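Local coordinates for protein nucleoporin NUP82 (Saccharomyces cerevisiae, PDB 3PBP) that serves as a structural constituent of the yeast nuclear pore complex, with an N-terminal domain that contains the region interacting with the nucleoporin NUP116, at residues 35-38 and 43-46; 10-15 and 52-57. The protein carries 1 engineered substitution. All blocks are in the same frame, centred on the assembly; numbering follows the deposited sequence.

How the contacts relate
From the N terminus, the chain first runs through the loop 10-15, which lies before strand 24-29, and then builds a four-stranded antiparallel blade. Contact 1 closes the short hairpin between strands 34-39 and 42-47, with four residues between its segments. Contact 2 closes a longer loop of 36 residues by bringing 52-57, which leads into an outermost strand, 55-58, back against 10-15; contact 1 is nested inside it. The two centres are about 7 Å apart, and the side chain of Arg44 in contact 1 reaches the N-terminal loop of contact 2. Together they tie the N-terminal loop to the inner and outer strands of one blade.

Contact 1 (35-38 and 43-46)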
loop_
_atom_site.group_PDB
_atom_site.type_symbol
_atom_site.label_atom_id
_atom_site.label_comp_id
_atom_site.label_asym_id
_atom_site.label_seq_id
_atom_site.Cartn_x
_atom_site.Cartn_y
_atom_site.Cartn_z
ATOM N N ILE A 35 -25.813 13.880 -4.368
ATOM C CA ILE A 35 -25.533 13.788 -2.937
ATOM C C ILE A 35 -26.073 12.509 -2.300
ATOM O O ILE A 35 -27.194 12.097 -2.598
ATOM C CB ILE A 35 -26.158 14.987 -2.192
ATOM C CG1 ILE A 35 -25.509 16.284 -2.665
ATOM C CG2 ILE A 35 -25.992 14.818 -0.684
ATOM C CD1 ILE A 35 -26.254 17.512 -2.193
ATOM N N VAL A 36 -25.267 11.886 -1.444
ATOM C CA VAL A 36 -25.689 10.695 -0.712
ATOM C C VAL A 36 -25.540 11.053 0.763
ATOM O O VAL A 36 -24.500 11.562 1.191
ATOM C CB VAL A 36 -24.839 9.427 -1.046
ATOM C CG1 VAL A 36 -25.277 8.247 -0.178
ATOM C CG2 VAL A 36 -25.041 9.038 -2.496
ATOM N N PHE A 37 -26.584 10.774 1.532
ATOM C CA PHE A 37 -26.634 11.114 2.949
ATOM C C PHE A 37 -27.083 9.923 3.784
ATOM O O PHE A 37 -28.159 9.379 3.549
ATOM C CB PHE A 37 -27.624 12.273 3.101
ATOM C CG PHE A 37 -27.673 12.874 4.472
ATOM C CD1 PHE A 37 -26.606 13.610 4.968
ATOM C CD2 PHE A 37 -28.821 12.759 5.248
ATOM C CE1 PHE A 37 -26.686 14.226 6.215
ATOM C CE2 PHE A 37 -28.907 13.370 6.491
ATOM C CZ PHE A 37 -27.835 14.106 6.974
ATOM N N ILE A 38 -26.265 9.506 4.747
ATOM C CA ILE A 38 -26.628 8.373 5.608
ATOM C C ILE A 38 -26.955 8.834 7.033
ATOM O O ILE A 38 -26.183 9.568 7.663
ATOM C CB ILE A 38 -25.511 7.308 5.672
ATOM C CG1 ILE A 38 -25.277 6.725 4.282
ATOM C CG2 ILE A 38 -25.910 6.195 6.633
ATOM C CD1 ILE A 38 -24.317 5.579 4.272
ATOM N N ILE A 43 -30.443 5.427 3.712
ATOM C CA ILE A 43 -29.670 6.080 2.677
ATOM C C ILE A 43 -30.562 7.086 1.971
ATOM O O ILE A 43 -31.664 6.759 1.537
ATOM C CB ILE A 43 -29.168 5.082 1.616
ATOM C CG1 ILE A 43 -28.339 3.977 2.277
ATOM C CG2 ILE A 43 -28.342 5.816 0.570
ATOM C CD1 ILE A 43 -27.924 2.836 1.326
ATOM N N ARG A 44 -30.094 8.321 1.884
ATOM C CA ARG A 44 -30.825 9.352 1.166
ATOM C C ARG A 44 -29.947 9.746 -0.020
ATOM O O ARG A 44 -28.743 9.952 0.132
ATOM C CB ARG A 44 -31.057 10.568 2.042
ATOM C CG ARG A 44 -32.111 10.377 3.073
ATOM C CD ARG A 44 -32.381 11.690 3.786
ATOM N NE ARG A 44 -33.359 11.524 4.856
ATOM C CZ ARG A 44 -33.691 12.466 5.733
ATOM N NH1 ARG A 44 -33.122 13.663 5.676
ATOM N NH2 ARG A 44 -34.583 12.204 6.679
ATOM N N TRP A 45 -30.536 9.830 -1.207
ATOM C CA TRP A 45 -29.776 10.205 -2.387
ATOM C C TRP A 45 -30.567 11.224 -3.178
ATOM O O TRP A 45 -31.771 11.088 -3.342
ATOM C CB TRP A 45 -29.456 8.965 -3.230
ATOM C CG TRP A 45 -30.642 8.250 -3.830
ATOM C CD1 TRP A 45 -31.141 8.406 -5.090
ATOM C CD2 TRP A 45 -31.427 7.225 -3.216
ATOM N NE1 TRP A 45 -32.177 7.536 -5.304
ATOM C CE2 TRP A 45 -32.377 6.797 -4.170
ATOM C CE3 TRP A 45 -31.417 6.618 -1.952
ATOM C CZ2 TRP A 45 -33.314 5.794 -3.899
ATOM C CZ3 TRP A 45 -32.355 5.613 -1.683
ATOM C CH2 TRP A 45 -33.285 5.213 -2.652
ATOM N N TYR A 46 -29.893 12.251 -3.667
ATOM C CA TYR A 46 -30.586 13.281 -4.413
ATOM C C TYR A 46 -29.695 13.823 -5.507
ATOM O O TYR A 46 -28.552 14.203 -5.250
ATOM C CB TYR A 46 -30.986 14.392 -3.446
ATOM C CG TYR A 46 -31.493 15.676 -4.046
ATOM C CD1 TYR A 46 -32.771 15.769 -4.596
ATOM C CD2 TYR A 46 -30.715 16.823 -3.995
ATOM C CE1 TYR A 46 -33.267 16.989 -5.073
ATOM C CE2 TYR A 46 -31.191 18.039 -4.465
ATOM C CZ TYR A 46 -32.464 18.121 -5.001
ATOM O OH TYR A 46 -32.909 19.345 -5.455
#
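Residues 35-38 and 43-46 pair as an antiparallel beta hairpin, the two inner strands of a four-stranded blade in the beta-propeller domain. The axes of the two segments approach to 4.6 Å at an angle of 163°. Two hydrogen-bonded pairs clamp the backbones. In the first, Ile35 N gives a nearly straight bond to Tyr46 O (2.9 Å, 179° at the hydrogen), and Tyr46 N returns one to Ile35 O. In the second, Phe37 N reaches Arg44 O at 2.7 Å, answered by Arg44 N to Phe37 O. Between them Val36 and Trp45 form a non-hydrogen-bonded pair, where Val36 CA makes a CA-H...O contact with Arg44 O and Trp45 CA another with Ile35 O.

On the face carrying Phe37 and Arg44, the two side chains run side by side. CG of Arg44 lies anti to its carbonyl carbon and the chain runs on extended alongside Phe37, with CD at the ring edge, 4.0 Å from Phe37 CD2; guanidinium and ring planes are 38° apart. Arg44 NH1 then hydrogen-bonds to the backbone oxygens of Ile12 and Gln14. On the other face Val36 CG1 lies 4.0 Å from Ile43 CG2, the two side chains lying side by side and pointing the same way.

The hairpin is flanked by strand 24-29, bonded to Val36 and Ile38, and by strand 55-58, bonded to Ile43 and Trp45, while Leu80 of strand 79-83 packs on Val36 and Ile38.

Contact 2 (10-15 and 52-57); sequences LPIFQA and SLYHSL
Tyr54 meets Ile12 obliquely, through ring atom CD2, and this meeting carries most of the contact. CD2 of Tyr54 comes 3.5 Å from Ile12 CA, and the same atom lies 3.9 Å from Ile12 CB. Further out along the ring, CE2 of Tyr54 is 3.6 Å from Pro11 O, an approach that is oblique to the ring. Pro11 adds its CB, 4.2 Å from Tyr54 CD2, so that two consecutive residues of the loop meet the CD2-CE2 part of the ring. No hydrogen bond joins the two segments.

In the beta-propeller domain this is where the N-terminal loop packs over the blade face that carries Ile35, Phe37 and Tyr46 and meets Tyr54, just before the edge strand 55-58. CG of Tyr54 stands between its backbone N and carbonyl carbon (chi1 72°), whereas Ile12 extends CG1 opposite its backbone N (chi1 -169°), where it lies 4.1 Å from Tyr54 CB. The loop itself makes a turn at 10-13, closed by a bond from Phe13 N to Leu10 O.

Ser56 OG sits at the ring edge of Tyr54, in its plane, and Arg44 packs against the same tyrosine. Ile12 also rests on Phe37 and Tyr46, while Phe13 meets Phe447 edge-to-face and touches Ile35 and Ile26.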
loop_
_atom_site.group_PDB
_atom_site.type_symbol
_atom_site.label_atom_id
_atom_site.label_comp_id
_atom_site.label_asym_id
_atom_site.label_seq_id
_atom_site.Cartn_x
_atom_site.Cartn_y
_atom_site.Cartn_z
ATOM N N LEU A 10 -31.591 22.458 2.388
ATOM C CA LEU A 10 -32.047 21.521 1.369
ATOM C C LEU A 10 -32.691 20.349 2.128
ATOM O O LEU A 10 -32.116 19.834 3.089
ATOM C CB LEU A 10 -30.848 21.082 0.502
ATOM C CG LEU A 10 -31.017 20.268 -0.794
ATOM C CD1 LEU A 10 -32.147 20.796 -1.639
ATOM C CD2 LEU A 10 -29.728 20.331 -1.586
ATOM N N PRO A 11 -33.913 19.946 1.728
ATOM C CA PRO A 11 -34.707 18.855 2.313
ATOM C C PRO A 11 -33.960 17.589 2.713
ATOM O O PRO A 11 -34.229 17.026 3.773
ATOM C CB PRO A 11 -35.745 18.579 1.239
ATOM C CG PRO A 11 -36.022 19.938 0.734
ATOM C CD PRO A 11 -34.638 20.549 0.596
ATOM N N ILE A 12 -33.031 17.143 1.869
ATOM C CA ILE A 12 -32.264 15.922 2.142
ATOM C C ILE A 12 -31.415 16.002 3.409
ATOM O O ILE A 12 -31.146 14.989 4.058
ATOM C CB ILE A 12 -31.326 15.556 0.951
ATOM C CG1 ILE A 12 -30.748 14.153 1.162
ATOM C CG2 ILE A 12 -30.209 16.583 0.823
ATOM C CD1 ILE A 12 -29.922 13.622 0.005
ATOM N N PHE A 13 -31.010 17.213 3.769
ATOM C CA PHE A 13 -30.163 17.415 4.931
ATOM C C PHE A 13 -30.819 17.394 6.308
ATOM O O PHE A 13 -30.236 16.866 7.255
ATOM C CB PHE A 13 -29.391 18.720 4.776
ATOM C CG PHE A 13 -28.403 18.711 3.650
ATOM C CD1 PHE A 13 -27.510 17.658 3.501
ATOM C CD2 PHE A 13 -28.326 19.781 2.768
ATOM C CE1 PHE A 13 -26.556 17.669 2.495
ATOM C CE2 PHE A 13 -27.368 19.797 1.758
ATOM C CZ PHE A 13 -26.481 18.734 1.627
ATOM N N GLN A 14 -32.017 17.953 6.440
ATOM C CA GLN A 14 -32.653 17.996 7.750
ATOM C C GLN A 14 -32.751 16.652 8.460
ATOM O O GLN A 14 -33.253 15.666 7.913
ATOM C CB GLN A 14 -34.006 18.690 7.655
ATOM C CG GLN A 14 -33.818 20.191 7.466
ATOM C CD GLN A 14 -35.076 20.994 7.727
ATOM O OE1 GLN A 14 -35.711 20.854 8.780
ATOM N NE2 GLN A 14 -35.441 21.854 6.774
ATOM N N ALA A 15 -32.246 16.640 9.693
ATOM C CA ALA A 15 -32.193 15.438 10.506
ATOM C C ALA A 15 -33.135 15.423 11.693
ATOM O O ALA A 15 -33.751 16.431 12.026
ATOM C CB ALA A 15 -30.768 15.219 10.990
ATOM N N SER A 52 -36.500 16.353 -7.956
ATOM C CA SER A 52 -37.198 17.472 -7.345
ATOM C C SER A 52 -37.335 17.070 -5.873
ATOM O O SER A 52 -37.512 17.909 -4.996
ATOM C CB SER A 52 -38.574 17.700 -7.997
ATOM O OG SER A 52 -39.391 16.545 -7.930
ATOM N N LEU A 53 -37.229 15.772 -5.615
ATOM C CA LEU A 53 -37.316 15.241 -4.259
ATOM C C LEU A 53 -36.194 14.246 -4.071
ATOM O O LEU A 53 -35.662 13.722 -5.048
ATOM C CB LEU A 53 -38.644 14.522 -4.046
ATOM C CG LEU A 53 -39.868 15.414 -3.869
ATOM C CD1 LEU A 53 -41.128 14.618 -4.216
ATOM C CD2 LEU A 53 -39.903 15.955 -2.450
ATOM N N TYR A 54 -35.825 13.989 -2.820
ATOM C CA TYR A 54 -34.782 13.014 -2.547
ATOM C C TYR A 54 -35.469 11.674 -2.308
ATOM O O TYR A 54 -36.692 11.610 -2.209
ATOM C CB TYR A 54 -33.951 13.435 -1.328
ATOM C CG TYR A 54 -34.654 13.320 0.003
ATOM C CD1 TYR A 54 -34.856 12.076 0.610
ATOM C CD2 TYR A 54 -35.109 14.458 0.666
ATOM C CE1 TYR A 54 -35.494 11.977 1.845
ATOM C CE2 TYR A 54 -35.745 14.369 1.899
ATOM C CZ TYR A 54 -35.933 13.133 2.483
ATOM O OH TYR A 54 -36.545 13.068 3.711
ATOM N N HIS A 55 -34.697 10.601 -2.228
ATOM C CA HIS A 55 -35.293 9.302 -2.017
ATOM C C HIS A 55 -34.593 8.587 -0.888
ATOM O O HIS A 55 -33.513 8.992 -0.477
ATOM C CB HIS A 55 -35.239 8.499 -3.307
ATOM C CG HIS A 55 -35.783 9.242 -4.487
ATOM N ND1 HIS A 55 -35.097 10.275 -5.093
ATOM C CD2 HIS A 55 -36.973 9.155 -5.125
ATOM C CE1 HIS A 55 -35.843 10.793 -6.052
ATOM N NE2 HIS A 55 -36.986 10.132 -6.092
ATOM N N SER A 56 -35.220 7.533 -0.370
ATOM C CA SER A 56 -34.661 6.785 0.746
ATOM C C SER A 56 -34.761 5.275 0.636
ATOM O O SER A 56 -35.596 4.728 -0.091
ATOM C CB SER A 56 -35.336 7.207 2.036
ATOM O OG SER A 56 -35.249 8.601 2.183
ATOM N N LEU A 57 -33.887 4.610 1.378
ATOM C CA LEU A 57 -33.845 3.164 1.420
ATOM C C LEU A 57 -33.330 2.795 2.792
ATOM O O LEU A 57 -32.131 2.795 3.030
ATOM C CB LEU A 57 -32.904 2.608 0.361
ATOM C CG LEU A 57 -32.696 1.098 0.496
ATOM C CD1 LEU A 57 -34.043 0.399 0.327
ATOM C CD2 LEU A 57 -31.684 0.609 -0.540
#